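Local coordinates for protein snaclec rhodocytin subunit alpha (Agkistrodon rhodostoma, PDB 3BX4) that triggers platelet aggregation as part of a snake venom toxin by binding the C-type lectin-like receptor CLEC2 and setting off tyrosine-kinase signalling, at residues C[64-75]-C[118-129]. Residues are numbered along the deposited sequence; the frame is centred on the assembly and turned at random.
With SO4 (sulfate ion), chain J.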
loop_
_atom_site.group_PDB
_atom_site.type_symbol
_atom_site.label_atom_id
_atom_site.label_comp_id
_atom_site.label_asym_id
_atom_site.label_seq_id
_atom_site.Cartn_x
_atom_site.Cartn_y
_atom_site.Cartn_z
ATOM N N LEU C 64 14.918 10.183 20.963
ATOM C CA LEU C 64 15.086 9.064 20.042
ATOM C C LEU C 64 16.119 8.057 20.540
ATOM O O LEU C 64 16.558 7.177 19.772
ATOM C CB LEU C 64 15.486 9.577 18.642
ATOM C CG LEU C 64 14.318 10.146 17.839
ATOM C CD1 LEU C 64 14.689 10.440 16.392
ATOM C CD2 LEU C 64 13.184 9.145 17.917
ATOM N N ALA C 65 16.495 8.182 21.817
ATOM C CA ALA C 65 17.608 7.415 22.403
ATOM C C ALA C 65 17.441 5.899 22.282
ATOM O O ALA C 65 18.404 5.190 21.968
ATOM C CB ALA C 65 17.808 7.799 23.895
ATOM N N ASP C 66 16.236 5.408 22.545
ATOM C CA ASP C 66 15.973 3.969 22.475
ATOM C C ASP C 66 15.244 3.481 21.203
ATOM O O ASP C 66 14.739 2.356 21.161
ATOM C CB ASP C 66 15.214 3.533 23.713
ATOM C CG ASP C 66 15.971 3.850 24.997
ATOM O OD1 ASP C 66 17.194 3.589 25.074
ATOM O OD2 ASP C 66 15.331 4.371 25.932
ATOM N N GLU C 67 15.169 4.317 20.170
ATOM C CA GLU C 67 14.474 3.894 18.951
ATOM C C GLU C 67 15.398 2.953 18.119
ATOM O O GLU C 67 16.589 3.261 17.988
ATOM C CB GLU C 67 14.072 5.139 18.136
ATOM C CG GLU C 67 13.495 4.804 16.802
ATOM C CD GLU C 67 12.141 4.091 16.878
ATOM O OE1 GLU C 67 11.086 4.778 17.030
ATOM O OE2 GLU C 67 12.145 2.859 16.711
ATOM N N ASP C 68 14.856 1.858 17.544
ATOM C CA ASP C 68 15.661 0.957 16.736
ATOM C C ASP C 68 15.613 1.284 15.267
ATOM O O ASP C 68 16.521 0.916 14.511
ATOM C CB ASP C 68 15.346 -0.534 16.916
ATOM C CG ASP C 68 13.869 -0.874 16.936
ATOM O OD1 ASP C 68 12.977 0.028 16.820
ATOM O OD2 ASP C 68 13.613 -2.135 17.057
ATOM N N TYR C 69 14.520 1.905 14.875
ATOM C CA TYR C 69 14.355 2.231 13.401
ATOM C C TYR C 69 13.781 3.613 13.253
ATOM O O TYR C 69 13.012 4.078 14.092
ATOM C CB TYR C 69 13.398 1.266 12.704
ATOM C CG TYR C 69 13.935 -0.132 12.631
ATOM C CD1 TYR C 69 14.854 -0.533 11.645
ATOM C CD2 TYR C 69 13.576 -1.055 13.597
ATOM C CE1 TYR C 69 15.358 -1.844 11.626
ATOM C CE2 TYR C 69 14.070 -2.371 13.560
ATOM C CZ TYR C 69 14.950 -2.744 12.581
ATOM O OH TYR C 69 15.440 -4.044 12.623
ATOM N N VAL C 70 14.159 4.318 12.147
ATOM C CA VAL C 70 13.602 5.616 11.917
ATOM C C VAL C 70 13.206 5.622 10.411
ATOM O O VAL C 70 14.074 5.337 9.607
ATOM C CB VAL C 70 14.662 6.727 12.210
ATOM C CG1 VAL C 70 14.166 8.091 11.598
ATOM C CG2 VAL C 70 15.010 6.790 13.773
ATOM N N TRP C 71 11.939 5.883 10.120
ATOM C CA TRP C 71 11.463 5.820 8.673
ATOM C C TRP C 71 12.092 6.924 7.914
ATOM O O TRP C 71 12.187 8.032 8.379
ATOM C CB TRP C 71 9.957 6.006 8.637
ATOM C CG TRP C 71 9.175 4.835 9.206
ATOM C CD1 TRP C 71 8.175 4.887 10.215
ATOM C CD2 TRP C 71 9.256 3.468 8.812
ATOM N NE1 TRP C 71 7.654 3.644 10.403
ATOM C CE2 TRP C 71 8.284 2.735 9.581
ATOM C CE3 TRP C 71 10.051 2.769 7.912
ATOM C CZ2 TRP C 71 8.128 1.313 9.446
ATOM C CZ3 TRP C 71 9.879 1.406 7.722
ATOM C CH2 TRP C 71 8.904 0.655 8.501
ATOM N N ILE C 72 12.420 6.616 6.627
ATOM C CA ILE C 72 12.802 7.649 5.652
ATOM C C ILE C 72 11.944 7.329 4.429
ATOM O O ILE C 72 11.134 6.413 4.458
ATOM C CB ILE C 72 14.360 7.616 5.320
ATOM C CG1 ILE C 72 14.780 6.198 4.878
ATOM C CG2 ILE C 72 15.165 8.143 6.539
ATOM C CD1 ILE C 72 16.256 6.199 4.316
ATOM N N GLY C 73 12.133 8.048 3.285
ATOM C CA GLY C 73 11.084 8.023 2.269
ATOM C C GLY C 73 11.192 6.955 1.180
ATOM O O GLY C 73 10.546 7.136 0.150
ATOM N N LEU C 74 11.969 5.895 1.426
ATOM C CA LEU C 74 12.171 4.777 0.490
ATOM C C LEU C 74 10.979 3.873 0.531
ATOM O O LEU C 74 10.556 3.401 1.632
ATOM C CB LEU C 74 13.377 3.911 0.867
ATOM C CG LEU C 74 14.717 4.256 0.423
ATOM C CD1 LEU C 74 15.594 3.269 1.244
ATOM C CD2 LEU C 74 14.779 4.064 -1.150
ATOM N N ARG C 75 10.387 3.631 -0.644
ATOM C CA ARG C 75 9.170 2.843 -0.690
ATOM C C ARG C 75 9.175 1.999 -1.945
ATOM O O ARG C 75 9.388 2.534 -3.047
ATOM C CB ARG C 75 7.956 3.781 -0.691
ATOM C CG ARG C 75 6.573 3.162 -0.615
ATOM C CD ARG C 75 6.327 2.510 0.753
ATOM N NE ARG C 75 4.918 2.166 0.910
ATOM C CZ ARG C 75 4.406 0.962 0.667
ATOM N NH1 ARG C 75 5.201 -0.054 0.294
ATOM N NH2 ARG C 75 3.081 0.758 0.822
ATOM N N TRP C 118 20.716 2.113 4.688
ATOM C CA TRP C 118 19.312 1.816 4.512
ATOM C C TRP C 118 18.996 0.335 4.737
ATOM O O TRP C 118 19.733 -0.559 4.298
ATOM C CB TRP C 118 18.855 2.204 3.125
ATOM C CG TRP C 118 19.271 3.586 2.705
ATOM C CD1 TRP C 118 19.612 4.673 3.495
ATOM C CD2 TRP C 118 19.305 4.054 1.354
ATOM N NE1 TRP C 118 19.870 5.774 2.696
ATOM C CE2 TRP C 118 19.698 5.427 1.389
ATOM C CE3 TRP C 118 19.029 3.449 0.142
ATOM C CZ2 TRP C 118 19.848 6.190 0.234
ATOM C CZ3 TRP C 118 19.218 4.192 -1.021
ATOM C CH2 TRP C 118 19.599 5.544 -0.958
ATOM N N VAL C 119 17.854 0.073 5.371
ATOM C CA VAL C 119 17.350 -1.284 5.501
ATOM C C VAL C 119 15.841 -1.254 5.126
ATOM O O VAL C 119 15.246 -0.202 5.222
ATOM C CB VAL C 119 17.541 -1.838 6.952
ATOM C CG1 VAL C 119 19.037 -1.819 7.347
ATOM C CG2 VAL C 119 16.754 -1.061 7.978
ATOM N N ASN C 120 15.264 -2.378 4.701
ATOM C CA ASN C 120 13.837 -2.453 4.503
ATOM C C ASN C 120 13.190 -3.025 5.753
ATOM O O ASN C 120 13.793 -3.865 6.460
ATOM C CB ASN C 120 13.414 -3.177 3.198
ATOM C CG ASN C 120 13.778 -4.657 3.170
ATOM O OD1 ASN C 120 14.930 -5.043 3.407
ATOM N ND2 ASN C 120 12.778 -5.491 2.877
ATOM N N TYR C 121 11.997 -2.550 6.054
ATOM C CA TYR C 121 11.349 -3.082 7.293
ATOM C C TYR C 121 9.849 -3.058 7.103
ATOM O O TYR C 121 9.310 -2.665 6.094
ATOM C CB TYR C 121 11.790 -2.273 8.531
ATOM C CG TYR C 121 11.812 -3.109 9.820
ATOM C CD1 TYR C 121 11.079 -2.715 10.944
ATOM C CD2 TYR C 121 12.541 -4.319 9.890
ATOM C CE1 TYR C 121 11.074 -3.537 12.139
ATOM C CE2 TYR C 121 12.536 -5.143 11.103
ATOM C CZ TYR C 121 11.836 -4.683 12.189
ATOM O OH TYR C 121 11.803 -5.485 13.333
ATOM N N TYR C 122 9.116 -3.424 8.149
ATOM C CA TYR C 122 7.713 -3.668 8.032
ATOM C C TYR C 122 6.910 -2.352 8.089
ATOM O O TYR C 122 6.840 -1.693 9.106
ATOM C CB TYR C 122 7.352 -4.532 9.274
ATOM C CG TYR C 122 8.025 -5.875 9.186
ATOM C CD1 TYR C 122 9.182 -6.163 9.919
ATOM C CD2 TYR C 122 7.538 -6.836 8.295
ATOM C CE1 TYR C 122 9.823 -7.444 9.831
ATOM C CE2 TYR C 122 8.124 -8.061 8.204
ATOM C CZ TYR C 122 9.249 -8.371 8.971
ATOM O OH TYR C 122 9.821 -9.598 8.773
ATOM N N CYS C 123 6.297 -1.969 6.965
ATOM C CA CYS C 123 5.578 -0.677 6.831
ATOM C C CYS C 123 4.558 -0.313 7.892
ATOM O O CYS C 123 4.402 0.835 8.224
ATOM C CB CYS C 123 4.816 -0.686 5.508
ATOM S SG CYS C 123 5.917 -0.763 4.039
ATOM N N GLU C 124 3.904 -1.328 8.439
ATOM C CA GLU C 124 2.805 -1.109 9.397
ATOM C C GLU C 124 3.300 -0.968 10.812
ATOM O O GLU C 124 2.446 -0.717 11.695
ATOM C CB GLU C 124 1.764 -2.241 9.287
ATOM C CG GLU C 124 1.015 -2.184 7.933
ATOM C CD GLU C 124 0.339 -0.795 7.576
ATOM O OE1 GLU C 124 -0.208 -0.081 8.450
ATOM O OE2 GLU C 124 0.327 -0.414 6.369
ATOM N N GLN C 125 4.622 -1.069 11.023
ATOM C CA GLN C 125 5.175 -0.820 12.370
ATOM C C GLN C 125 5.377 0.666 12.637
ATOM O O GLN C 125 5.757 1.493 11.769
ATOM C CB GLN C 125 6.494 -1.543 12.598
ATOM C CG GLN C 125 6.361 -3.048 12.676
ATOM C CD GLN C 125 7.606 -3.642 13.261
ATOM O OE1 GLN C 125 8.468 -2.923 13.790
ATOM N NE2 GLN C 125 7.745 -4.952 13.123
ATOM N N MET C 126 5.114 1.062 13.855
ATOM C CA MET C 126 5.224 2.446 14.310
ATOM C C MET C 126 6.638 2.746 14.769
ATOM O O MET C 126 7.207 2.120 15.690
ATOM C CB MET C 126 4.176 2.717 15.474
ATOM C CG MET C 126 2.712 2.652 15.017
ATOM S SD MET C 126 1.683 2.266 16.527
ATOM C CE MET C 126 1.702 3.882 17.155
ATOM N N HIS C 127 7.228 3.741 14.127
ATOM C CA HIS C 127 8.570 4.207 14.456
ATOM C C HIS C 127 8.671 5.713 14.294
ATOM O O HIS C 127 7.852 6.319 13.649
ATOM C CB HIS C 127 9.657 3.488 13.606
ATOM C CG HIS C 127 9.723 2.006 13.850
ATOM N ND1 HIS C 127 10.318 1.475 14.979
ATOM C CD2 HIS C 127 9.126 0.975 13.215
ATOM C CE1 HIS C 127 10.121 0.167 14.997
ATOM N NE2 HIS C 127 9.452 -0.174 13.908
ATOM N N ALA C 128 9.743 6.261 14.856
ATOM C CA ALA C 128 10.142 7.658 14.660
ATOM C C ALA C 128 10.460 7.823 13.128
ATOM O O ALA C 128 10.565 6.840 12.395
ATOM C CB ALA C 128 11.407 7.922 15.462
ATOM N N PHE C 129 10.573 9.082 12.725
ATOM C CA PHE C 129 10.761 9.320 11.249
ATOM C C PHE C 129 11.410 10.669 11.021
ATOM O O PHE C 129 11.477 11.536 11.845
ATOM C CB PHE C 129 9.391 9.227 10.566
ATOM C CG PHE C 129 8.364 10.150 11.098
ATOM C CD1 PHE C 129 7.526 9.773 12.185
ATOM C CD2 PHE C 129 8.178 11.420 10.582
ATOM C CE1 PHE C 129 6.572 10.647 12.684
ATOM C CE2 PHE C 129 7.227 12.297 11.087
ATOM C CZ PHE C 129 6.401 11.904 12.195
HETATM S S SO4 J . 2.400 -2.805 0.018
HETATM O O1 SO4 J . 3.742 -2.486 0.513
HETATM O O2 SO4 J . 1.865 -3.884 0.879
HETATM O O3 SO4 J . 2.417 -3.244 -1.371
HETATM O O4 SO4 J . 1.574 -1.613 0.078
#
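Glu67 grips the start of strand 127-129 with both carboxylate oxygens. Glu67 OE1 takes the backbone N of Ala128 at 3.0 Å from above the carboxylate plane and is also bonded by Gln23. Glu67 OE2 takes His127 ND1 at 2.9 Å on the syn side, nearly straight at 165°, and the backbone N of Tyr69 on the anti side, both donors tilted out of the carboxylate plane toward the same face. The chain folds back at chi2 (67°) to place the carboxylate there. Across the imidazole, NE2 donates to Gln125 OE1, so bonds at both nitrogens fix the ring's rotation.

This histidine sits in the tight part of the contact. Tyr69 CB lies over one of its faces, while His127 CB makes a CH-pi contact over the five-membered ring of Trp71, 4.2 Å from the centroid. The indole points its edge into the 122-125 turn, Trp71 NE1 donating in the ring plane to Gln125 O over a bent 3.2 Å bond and CH2 set edge-on against Tyr122 O. Beside it the strands pair in parallel, Trp71 N to Ala128 O at 2.8 Å, and Ala128 CB presses on Leu64 CD2. On another buried flank Ile72 CD1 and Leu74 CD1 pack on Trp118, whose ring also meets aromatic side chains of a neighbouring subunit.

On the solvent-facing side, Tyr69 and Tyr121 are partly exposed yet closely stacked face to face, centroids 4.0 Å apart and planes 19° off parallel, with Tyr122 over the far face of Tyr121. Looser is Arg75, its guanidinium face near Cys123 SG, which is disulfide-bonded to Cys106, and its edge toward a sulfate, probably from the crystallisation liquor, bonded by Arg75 NH1 (sulfate O1, 2.8 Å) and NH2. Trp71 to Leu74 form the WIGL motif of the C-type lectin-like domain, here paired in parallel with strand 127-133, a disulfide-tied turn closing on the edge of its buried tryptophan.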